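Local coordinates for protein regulator of polyketide synthase expression (Bifidobacterium adolescentis, PDB 3ONQ) that is of unknown function but probably regulates transcription through a PucR-type helix-turn-helix domain, perhaps acting on polyketide synthase genes, at residues E180-N184 against V185-L189. Residues are numbered along the deposited sequence; the frame is centred on the assembly and turned at random.
Sequences ELYRN and VYQVL. With SO4 (sulfate ion), chain O.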
ATOM      1  N   GLU B 180       4.206   5.896  14.419  1.00 22.65           N
ATOM      2  CA  GLU B 180       5.202   5.541  15.433  1.00 23.91           C
ATOM      3  C   GLU B 180       4.685   5.709  16.869  1.00 29.51           C
ATOM      4  O   GLU B 180       4.915   4.849  17.718  1.00 29.95           O
ATOM      5  CB  GLU B 180       6.499   6.336  15.258  1.00 23.35           C
ATOM      6  CG  GLU B 180       7.314   5.922  14.032  1.00 26.50           C
ATOM      7  CD  GLU B 180       8.686   6.583  14.002  1.00 33.94           C
ATOM      8  OE1 GLU B 180       9.188   6.982  15.084  1.00 30.70           O
ATOM      9  OE2 GLU B 180       9.257   6.710  12.898  1.00 37.59           O
ATOM     10  N   LEU B 181       3.994   6.809  17.138  1.00 25.14           N
ATOM     11  CA  LEU B 181       3.428   7.038  18.472  1.00 24.45           C
ATOM     12  C   LEU B 181       2.487   5.891  18.802  1.00 27.82           C
ATOM     13  O   LEU B 181       2.503   5.371  19.904  1.00 25.73           O
ATOM     14  CB  LEU B 181       2.690   8.378  18.533  1.00 23.01           C
ATOM     15  CG  LEU B 181       3.597   9.605  18.573  1.00 25.69           C
ATOM     16  CD1 LEU B 181       2.860  10.889  18.161  1.00 24.25           C
ATOM     17  CD2 LEU B 181       4.226   9.733  19.958  1.00 27.55           C
ATOM     18  N   TYR B 182       1.694   5.473  17.821  1.00 27.17           N
ATOM     19  CA  TYR B 182       0.767   4.367  18.030  1.00 23.84           C
ATOM     20  C   TYR B 182       1.506   3.042  18.248  1.00 32.77           C
ATOM     21  O   TYR B 182       1.308   2.365  19.257  1.00 33.22           O
ATOM     22  CB  TYR B 182      -0.199   4.246  16.846  1.00 21.77           C
ATOM     23  CG  TYR B 182      -1.244   3.159  17.013  1.00 27.22           C
ATOM     24  CD1 TYR B 182      -2.127   3.172  18.089  1.00 27.65           C
ATOM     25  CD2 TYR B 182      -1.357   2.131  16.088  1.00 28.77           C
ATOM     26  CE1 TYR B 182      -3.096   2.181  18.238  1.00 30.51           C
ATOM     27  CE2 TYR B 182      -2.324   1.138  16.226  1.00 29.19           C
ATOM     28  CZ  TYR B 182      -3.188   1.167  17.302  1.00 32.51           C
ATOM     29  OH  TYR B 182      -4.144   0.181  17.441  1.00 32.38           O
ATOM     30  N   ARG B 183       2.372   2.690  17.303  1.00 30.01           N
ATOM     31  CA  ARG B 183       3.023   1.389  17.295  1.00 29.44           C
ATOM     32  C   ARG B 183       4.151   1.261  18.296  1.00 30.65           C
ATOM     33  O   ARG B 183       4.239   0.259  18.999  1.00 29.76           O
ATOM     34  CB  ARG B 183       3.574   1.058  15.906  1.00 28.19           C
ATOM     35  CG  ARG B 183       2.542   1.025  14.809  1.00 38.32           C
ATOM     36  CD  ARG B 183       1.596  -0.134  15.003  1.00 48.81           C
ATOM     37  NE  ARG B 183       0.643  -0.271  13.904  1.00 50.98           N
ATOM     38  CZ  ARG B 183      -0.314  -1.195  13.871  1.00 51.99           C
ATOM     39  NH1 ARG B 183      -0.438  -2.052  14.882  1.00 46.89           N
ATOM     40  NH2 ARG B 183      -1.145  -1.263  12.836  1.00 49.92           N
ATOM     41  N   ASN B 184       5.029   2.255  18.340  1.00 27.26           N
ATOM     42  CA  ASN B 184       6.265   2.125  19.102  1.00 23.05           C
ATOM     43  C   ASN B 184       6.172   2.628  20.532  1.00 31.14           C
ATOM     44  O   ASN B 184       7.065   2.376  21.332  1.00 31.95           O
ATOM     45  CB  ASN B 184       7.420   2.845  18.416  1.00 28.54           C
ATOM     46  CG  ASN B 184       7.728   2.277  17.038  1.00 33.44           C
ATOM     47  OD1 ASN B 184       7.329   1.164  16.714  1.00 33.13           O
ATOM     48  ND2 ASN B 184       8.429   3.051  16.222  1.00 25.88           N
ATOM     49  N   VAL B 185       5.119   3.368  20.852  1.00 24.14           N
ATOM     50  CA  VAL B 185       4.986   3.865  22.215  1.00 25.80           C
ATOM     51  C   VAL B 185       3.718   3.307  22.861  1.00 30.43           C
ATOM     52  O   VAL B 185       3.797   2.489  23.785  1.00 31.27           O
ATOM     53  CB  VAL B 185       5.034   5.411  22.266  1.00 31.87           C
ATOM     54  CG1 VAL B 185       5.036   5.898  23.707  1.00 32.08           C
ATOM     55  CG2 VAL B 185       6.272   5.917  21.541  1.00 23.35           C
ATOM     56  N   TYR B 186       2.556   3.716  22.352  1.00 24.57           N
ATOM     57  CA  TYR B 186       1.274   3.292  22.919  1.00 25.37           C
ATOM     58  C   TYR B 186       1.101   1.778  22.949  1.00 30.67           C
ATOM     59  O   TYR B 186       0.812   1.207  23.998  1.00 29.66           O
ATOM     60  CB  TYR B 186       0.121   3.938  22.158  1.00 28.74           C
ATOM     61  CG  TYR B 186      -1.250   3.368  22.454  1.00 31.28           C
ATOM     62  CD1 TYR B 186      -1.999   3.811  23.545  1.00 26.77           C
ATOM     63  CD2 TYR B 186      -1.813   2.403  21.622  1.00 27.78           C
ATOM     64  CE1 TYR B 186      -3.281   3.294  23.800  1.00 30.57           C
ATOM     65  CE2 TYR B 186      -3.071   1.889  21.867  1.00 32.71           C
ATOM     66  CZ  TYR B 186      -3.804   2.331  22.951  1.00 37.01           C
ATOM     67  OH  TYR B 186      -5.058   1.793  23.162  1.00 39.64           O
ATOM     68  N   GLN B 187       1.272   1.124  21.804  1.00 28.40           N
ATOM     69  CA  GLN B 187       1.082  -0.320  21.741  1.00 29.65           C
ATOM     70  C   GLN B 187       2.151  -1.087  22.528  1.00 31.99           C
ATOM     71  O   GLN B 187       1.877  -2.143  23.075  1.00 34.53           O
ATOM     72  CB  GLN B 187       0.994  -0.811  20.288  1.00 23.31           C
ATOM     73  CG  GLN B 187      -0.381  -0.599  19.678  1.00 26.98           C
ATOM     74  CD  GLN B 187      -0.569  -1.371  18.375  1.00 38.02           C
ATOM     75  OE1 GLN B 187       0.386  -1.599  17.629  1.00 35.33           O
ATOM     76  NE2 GLN B 187      -1.802  -1.789  18.108  1.00 35.36           N
ATOM     77  N   VAL B 188       3.362  -0.551  22.587  1.00 34.93           N
ATOM     78  CA  VAL B 188       4.419  -1.197  23.357  1.00 36.72           C
ATOM     79  C   VAL B 188       4.087  -1.119  24.849  1.00 32.88           C
ATOM     80  O   VAL B 188       4.256  -2.090  25.577  1.00 36.73           O
ATOM     81  CB  VAL B 188       5.795  -0.573  23.070  1.00 33.63           C
ATOM     82  CG1 VAL B 188       6.824  -1.058  24.076  1.00 32.86           C
ATOM     83  CG2 VAL B 188       6.238  -0.919  21.650  1.00 37.37           C
ATOM     84  N   LEU B 189       3.588   0.031  25.289  1.00 30.14           N
ATOM     85  CA  LEU B 189       3.166   0.211  26.677  1.00 35.09           C
ATOM     86  C   LEU B 189       2.100  -0.810  27.055  1.00 36.79           C
ATOM     87  O   LEU B 189       2.138  -1.384  28.142  1.00 36.84           O
ATOM     88  CB  LEU B 189       2.597   1.620  26.903  1.00 32.33           C
ATOM     89  CG  LEU B 189       3.464   2.729  27.478  1.00 44.28           C
ATOM     90  CD1 LEU B 189       2.587   3.912  27.853  1.00 47.90           C
ATOM     91  CD2 LEU B 189       4.205   2.228  28.701  1.00 51.45           C
TER
HETATM   92  S   SO4 O 261      10.007   1.989  12.660  1.00 97.43           S
HETATM   93  O1  SO4 O 261      11.075   2.494  13.522  1.00 95.93           O
HETATM   94  O2  SO4 O 261      10.170   0.550  12.466  1.00104.60           O
HETATM   95  O3  SO4 O 261       8.703   2.229  13.275  1.00 97.25           O
HETATM   96  O4  SO4 O 261      10.076   2.666  11.368  1.00 96.18           O
HETATM   97  O   HOH W   1       3.195  -2.417  17.871  1.00 47.20           O
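The Tyr182 ring carries Gln187 over one face: CG of Gln187 lies 4.2 Å from the ring centroid in a CH-pi contact, and the amide follows across the ring, the two planes 32° apart. At the rim, CE1 of Tyr182 meets CD2 of Tyr186 at 3.6 Å; the rings run nearly parallel, 17° between planes, yet neither covers the other. The Tyr182 carbonyl oxygen lies at the edge of the Tyr186 ring, in its plane. Both CG atoms stand anti to the backbone N, sending the phenols the same way to share the carboxylate of Asp261, Tyr182 on OD1 and Tyr186 on OD2. The Arg183 guanidinium sets one face over CE2 of Tyr182. Bent at chi2, its chain runs beside Gln187, and NH1 of Arg183 gives OE1 of Gln187 a 2.9 Å hydrogen bond, tilted out of both the guanidinium and carbonyl planes. A water also donates to OE1 and to the Arg183 carbonyl, so two bonds grip the amide oxygen, while NE of Arg183 forms a salt bridge with Glu179. Asn184 reaches outward, ND2 donating to sulfate O3 at 3.1 Å. In the backbone, Tyr186 N bonds Leu181 O at 3.0 Å and Gln187 N bonds Tyr182 O at 2.8 Å, both i to i+5, whereas Val185 N makes only weak bonds to the carbonyls of Glu180 and Leu181. This is a pi-type widening within helix 175-190, joined by the tyrosine hydrogen bonds to Asp261 and by Val185 packing on Leu250 and Ala253 to helix 244-261, the chain's last, which overlaps the PucR-type helix-turn-helix region.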